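Local coordinates for type IV secretion system protein DotB (Yersinia pseudotuberculosis IP 31758, PDB 6GEF) that probably hydrolyses ATP, as a hexameric AAA+-type ATPase of the secretion-system GspE family, to power a type IVb secretion system, at residues 226-229 against 230-233; 314-317 against 318-322. One frame throughout, in Å; residues are numbered along the deposited sequence.

Contact 1: 226-229 against 230-233; sequences IKSA and HSII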
loop_
_atom_site.group_PDB
_atom_site.type_symbol
_atom_site.label_atom_id
_atom_site.label_comp_id
_atom_site.label_asym_id
_atom_site.label_seq_id
_atom_site.Cartn_x
_atom_site.Cartn_y
_atom_site.Cartn_z
ATOM N N ILE A 226 24.273 40.093 17.460
ATOM C CA ILE A 226 23.263 40.965 18.032
ATOM C C ILE A 226 23.295 40.788 19.545
ATOM O O ILE A 226 23.038 39.711 20.079
ATOM C CB ILE A 226 21.863 40.638 17.489
ATOM C CG1 ILE A 226 21.889 40.482 15.969
ATOM C CG2 ILE A 226 20.851 41.708 17.917
ATOM C CD1 ILE A 226 22.374 41.708 15.227
ATOM N N LYS A 227 23.644 41.861 20.252
ATOM C CA LYS A 227 23.571 41.913 21.695
ATOM C C LYS A 227 22.138 42.251 22.131
ATOM O O LYS A 227 21.533 43.202 21.631
ATOM C CB LYS A 227 24.512 42.998 22.196
ATOM C CG LYS A 227 25.506 43.579 21.184
ATOM C CD LYS A 227 26.378 44.592 21.901
ATOM C CE LYS A 227 27.216 45.423 20.925
ATOM N NZ LYS A 227 28.082 46.365 21.677
ATOM N N SER A 228 21.601 41.450 23.033
ATOM C CA SER A 228 20.312 41.698 23.643
ATOM C C SER A 228 20.444 41.707 25.154
ATOM O O SER A 228 21.298 41.019 25.717
ATOM C CB SER A 228 19.264 40.627 23.226
ATOM O OG SER A 228 18.011 40.886 23.795
ATOM N N ALA A 229 19.568 42.471 25.805
ATOM C CA ALA A 229 19.569 42.561 27.257
ATOM C C ALA A 229 18.707 41.510 27.927
ATOM O O ALA A 229 18.836 41.309 29.137
ATOM C CB ALA A 229 19.130 43.972 27.696
ATOM N N HIS A 230 17.846 40.836 27.193
ATOM C CA HIS A 230 16.712 40.137 27.780
ATOM C C HIS A 230 16.338 38.873 27.003
ATOM O O HIS A 230 15.525 38.073 27.457
ATOM C CB HIS A 230 15.485 41.065 27.833
ATOM C CG HIS A 230 15.113 41.655 26.505
ATOM N ND1 HIS A 230 15.729 42.733 25.944
ATOM C CD2 HIS A 230 14.173 41.271 25.610
ATOM C CE1 HIS A 230 15.181 42.991 24.766
ATOM N NE2 HIS A 230 14.236 42.115 24.546
ATOM N N SER A 231 16.935 38.696 25.826
ATOM C CA SER A 231 16.412 37.825 24.802
ATOM C C SER A 231 17.503 36.856 24.345
ATOM O O SER A 231 18.679 37.210 24.278
ATOM C CB SER A 231 15.936 38.626 23.597
ATOM O OG SER A 231 14.687 39.233 23.824
ATOM N N ILE A 232 17.097 35.614 24.093
ATOM C CA ILE A 232 17.954 34.614 23.469
ATOM C C ILE A 232 17.264 34.111 22.202
ATOM O O ILE A 232 16.031 33.991 22.162
ATOM C CB ILE A 232 18.240 33.454 24.424
ATOM C CG1 ILE A 232 19.116 33.962 25.594
ATOM C CG2 ILE A 232 18.937 32.291 23.683
ATOM C CD1 ILE A 232 19.176 33.046 26.803
ATOM N N ILE A 233 18.093 33.864 21.177
ATOM C CA ILE A 233 17.566 33.456 19.866
ATOM C C ILE A 233 18.164 32.117 19.499
ATOM O O ILE A 233 19.372 31.917 19.659
ATOM C CB ILE A 233 17.883 34.525 18.792
ATOM C CG1 ILE A 233 17.083 34.242 17.524
ATOM C CG2 ILE A 233 19.361 34.554 18.456
ATOM C CD1 ILE A 233 15.598 34.535 17.635
#

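Contact 2: 314-317 against 318-322; sequences YDLV and ETTRF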
loop_
_atom_site.group_PDB
_atom_site.type_symbol
_atom_site.label_atom_id
_atom_site.label_comp_id
_atom_site.label_asym_id
_atom_site.label_seq_id
_atom_site.Cartn_x
_atom_site.Cartn_y
_atom_site.Cartn_z
ATOM N N TYR A 314 -12.930 32.043 12.531
ATOM C CA TYR A 314 -12.933 32.629 13.874
ATOM C C TYR A 314 -11.521 32.590 14.485
ATOM O O TYR A 314 -10.981 33.621 14.891
ATOM C CB TYR A 314 -13.924 31.907 14.767
ATOM C CG TYR A 314 -13.976 32.476 16.173
ATOM C CD1 TYR A 314 -13.011 32.157 17.117
ATOM C CD2 TYR A 314 -15.033 33.289 16.572
ATOM C CE1 TYR A 314 -13.073 32.662 18.393
ATOM C CE2 TYR A 314 -15.097 33.811 17.837
ATOM C CZ TYR A 314 -14.104 33.490 18.754
ATOM O OH TYR A 314 -14.154 33.983 20.046
ATOM N N ASP A 315 -10.916 31.409 14.520
ATOM C CA ASP A 315 -9.546 31.305 14.995
ATOM C C ASP A 315 -8.610 32.257 14.239
ATOM O O ASP A 315 -7.778 32.922 14.842
ATOM C CB ASP A 315 -9.045 29.850 14.873
ATOM C CG ASP A 315 -9.331 29.036 16.113
ATOM O OD1 ASP A 315 -9.409 29.617 17.201
ATOM O OD2 ASP A 315 -9.470 27.817 16.031
ATOM N N LEU A 316 -8.750 32.311 12.928
ATOM C CA LEU A 316 -7.836 33.131 12.117
ATOM C C LEU A 316 -7.974 34.605 12.429
ATOM O O LEU A 316 -6.975 35.315 12.501
ATOM C CB LEU A 316 -8.066 32.842 10.634
ATOM C CG LEU A 316 -7.170 33.573 9.665
ATOM C CD1 LEU A 316 -7.473 35.032 9.718
ATOM C CD2 LEU A 316 -5.718 33.303 9.967
ATOM N N VAL A 317 -9.196 35.084 12.615
ATOM C CA VAL A 317 -9.407 36.491 12.946
ATOM C C VAL A 317 -8.910 36.776 14.365
ATOM O O VAL A 317 -8.286 37.809 14.618
ATOM C CB VAL A 317 -10.880 36.885 12.757
ATOM C CG1 VAL A 317 -11.122 38.286 13.248
ATOM C CG2 VAL A 317 -11.264 36.769 11.296
ATOM N N GLU A 318 -9.214 35.879 15.319
ATOM C CA GLU A 318 -8.869 36.128 16.700
ATOM C C GLU A 318 -7.362 36.009 16.984
ATOM O O GLU A 318 -6.877 36.597 17.938
ATOM C CB GLU A 318 -9.647 35.188 17.622
ATOM C CG GLU A 318 -11.096 35.573 17.812
ATOM C CD GLU A 318 -11.342 36.394 19.055
ATOM O OE1 GLU A 318 -11.512 37.639 18.910
ATOM O OE2 GLU A 318 -11.388 35.783 20.155
ATOM N N THR A 319 -6.647 35.261 16.161
ATOM C CA THR A 319 -5.234 35.014 16.383
ATOM C C THR A 319 -4.332 35.932 15.563
ATOM O O THR A 319 -3.197 36.206 15.968
ATOM C CB THR A 319 -4.863 33.556 16.047
ATOM O OG1 THR A 319 -5.859 32.692 16.589
ATOM C CG2 THR A 319 -3.540 33.195 16.628
ATOM N N THR A 320 -4.818 36.432 14.421
ATOM C CA THR A 320 -4.047 37.379 13.638
ATOM C C THR A 320 -3.943 38.713 14.372
ATOM O O THR A 320 -4.935 39.223 14.894
ATOM C CB THR A 320 -4.713 37.592 12.282
ATOM O OG1 THR A 320 -4.931 36.311 11.647
ATOM C CG2 THR A 320 -3.823 38.452 11.388
ATOM N N ARG A 321 -2.731 39.263 14.447
ATOM C CA ARG A 321 -2.501 40.563 15.046
ATOM C C ARG A 321 -2.096 41.645 14.056
ATOM O O ARG A 321 -2.180 42.835 14.383
ATOM C CB ARG A 321 -1.442 40.453 16.161
ATOM C CG ARG A 321 -2.030 40.268 17.553
ATOM C CD ARG A 321 -3.354 41.015 17.713
ATOM N NE ARG A 321 -3.423 41.773 18.955
ATOM C CZ ARG A 321 -3.109 43.064 19.047
ATOM N NH1 ARG A 321 -2.700 43.751 17.966
ATOM N NH2 ARG A 321 -3.210 43.691 20.223
ATOM N N PHE A 322 -1.675 41.262 12.853
ATOM C CA PHE A 322 -1.024 42.196 11.944
ATOM C C PHE A 322 -0.618 41.479 10.654
ATOM O O PHE A 322 -0.023 40.396 10.698
ATOM C CB PHE A 322 0.243 42.808 12.593
ATOM C CG PHE A 322 0.764 43.996 11.866
ATOM C CD1 PHE A 322 1.485 43.821 10.715
ATOM C CD2 PHE A 322 0.562 45.295 12.338
ATOM C CE1 PHE A 322 2.002 44.909 10.022
ATOM C CE2 PHE A 322 1.081 46.369 11.651
ATOM C CZ PHE A 322 1.793 46.169 10.495
#

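Contact 1: 226-229 against 230-233
Ser228 points its hydroxyl at the chain just ahead of it, meeting the backbone of His230 and Ser231 in an ST turn just before edge strand 232-237 of the RecA-like mixed sheet. Both bonds are weak, for different reasons. The approach of His230 N to Ser228 OG is straight, with an N-H...O angle of 172°, but long at 3.4 Å. Ser231 N lies at 3.2 Å from Ser228 OG, and its N-H is bent to 123°. The turn is compact, with the CA atoms of Ser228 and Ser231 5.6 Å apart. With OG anti to the Ser228 N (chi1 -179°), the hydroxyl points into the turn, toward the N atoms of His230 and Ser231. The hydroxyl also has a stronger partner outside the turn, Met202 O on helix 187-203, whose start carries the end of the probable Walker A motif.

The imidazole of His230 presents one face to the same hydroxyl. Ser228 OG stands 3.6 Å above the ring plane, displaced toward the rim, with ND1 the nearest ring atom. His230 CG lies between its backbone N and carbonyl carbon, which brings the ring face to Ser228 OG; NE2 makes a weak hydrogen bond to Ile201 O. Beside the turn, Ala229 packs on His19 of a neighbouring subunit. On the side of Ser231, the methylene carbon CB lies 3.1 Å from Ser228 OG and 3.9 Å from Ser228 CB.

Contact 2: 314-317 against 318-322
Tyr314 O, Asp315 O and Leu316 O accept the i+4 backbone bonds of the last helical turn, from Glu318 N at 2.9 Å, Thr319 N and Thr320 N respectively, after which Thr320 is the first residue to abandon helical phi/psi. The bond to Tyr314 O is close to linear at both ends, with a C=O...N angle of 165°. That to Leu316 O is less regular, because Thr320 N comes from above the carbonyl plane.

Asp315 O has a second donor: Thr319 OG1 reaches it at 2.6 Å, and this hydroxyl and Thr319 N arrive from opposite faces of the carbonyl plane, so one acceptor is gripped twice by one residue. Chi1 of Thr319 sets OG1 anti to its carbonyl carbon and brings it back along the helix. Thr320 OG1 likewise approaches Leu316 O, though at a separation too short to be trusted, while the Leu316 methyls CD1 and CD2 pack against this hydroxyl at 3.4 and 3.5 Å.

This is the helix-to-strand junction of the RecA-like core: helix 306-319 runs directly into strand 320-330, which pairs with strand 179-183. Phe275 of helix 268-280 packs on Asp315, Leu316 and Thr319, and Leu353 and Leu354 of helix 347-355 meet Val317.

One turn apart, Glu318 and Tyr314 meet. Chi1 of Glu318 sets CG anti to the carbonyl carbon, over one face of the Tyr314 ring, and the bend at chi2 brings the carboxylate toward the hydroxyl end of the ring. This CH-pi contact puts CG 3.9 Å from the Tyr314 ring centroid, 26° off the normal, with the carboxylate plane turned 53° from the ring. Tyr314 OH makes a weak hydrogen bond to His393 ND1 of a neighbouring subunit, whose Arg397 NH1 forms a salt bridge with Asp315 OD2.

Overall arrangement
Contacts 1 and 2 belong to the same mixed sheet but to different parts of it: 230-233 enters the edge strand 232-237, whereas 318-322 begins strand 320-330, which has a neighbour on each side. Their centres lie 28 Å apart and their nearest atoms about 18 Å, so they do not touch. Contact 1 is partly buried and polar, with one serine hydroxyl serving a turn, a histidine face and a helix carbonyl. Contact 2 is buried, its helical backbone bonds supplemented by a threonine hydroxyl, with helices 268-280, 293-302 and 347-355 packing around it. Both reach a second subunit, contact 1 mainly through packing and a backbone carbonyl-lysine bond, contact 2 through an aspartate-arginine pair and a weak tyrosine-histidine hydrogen bond.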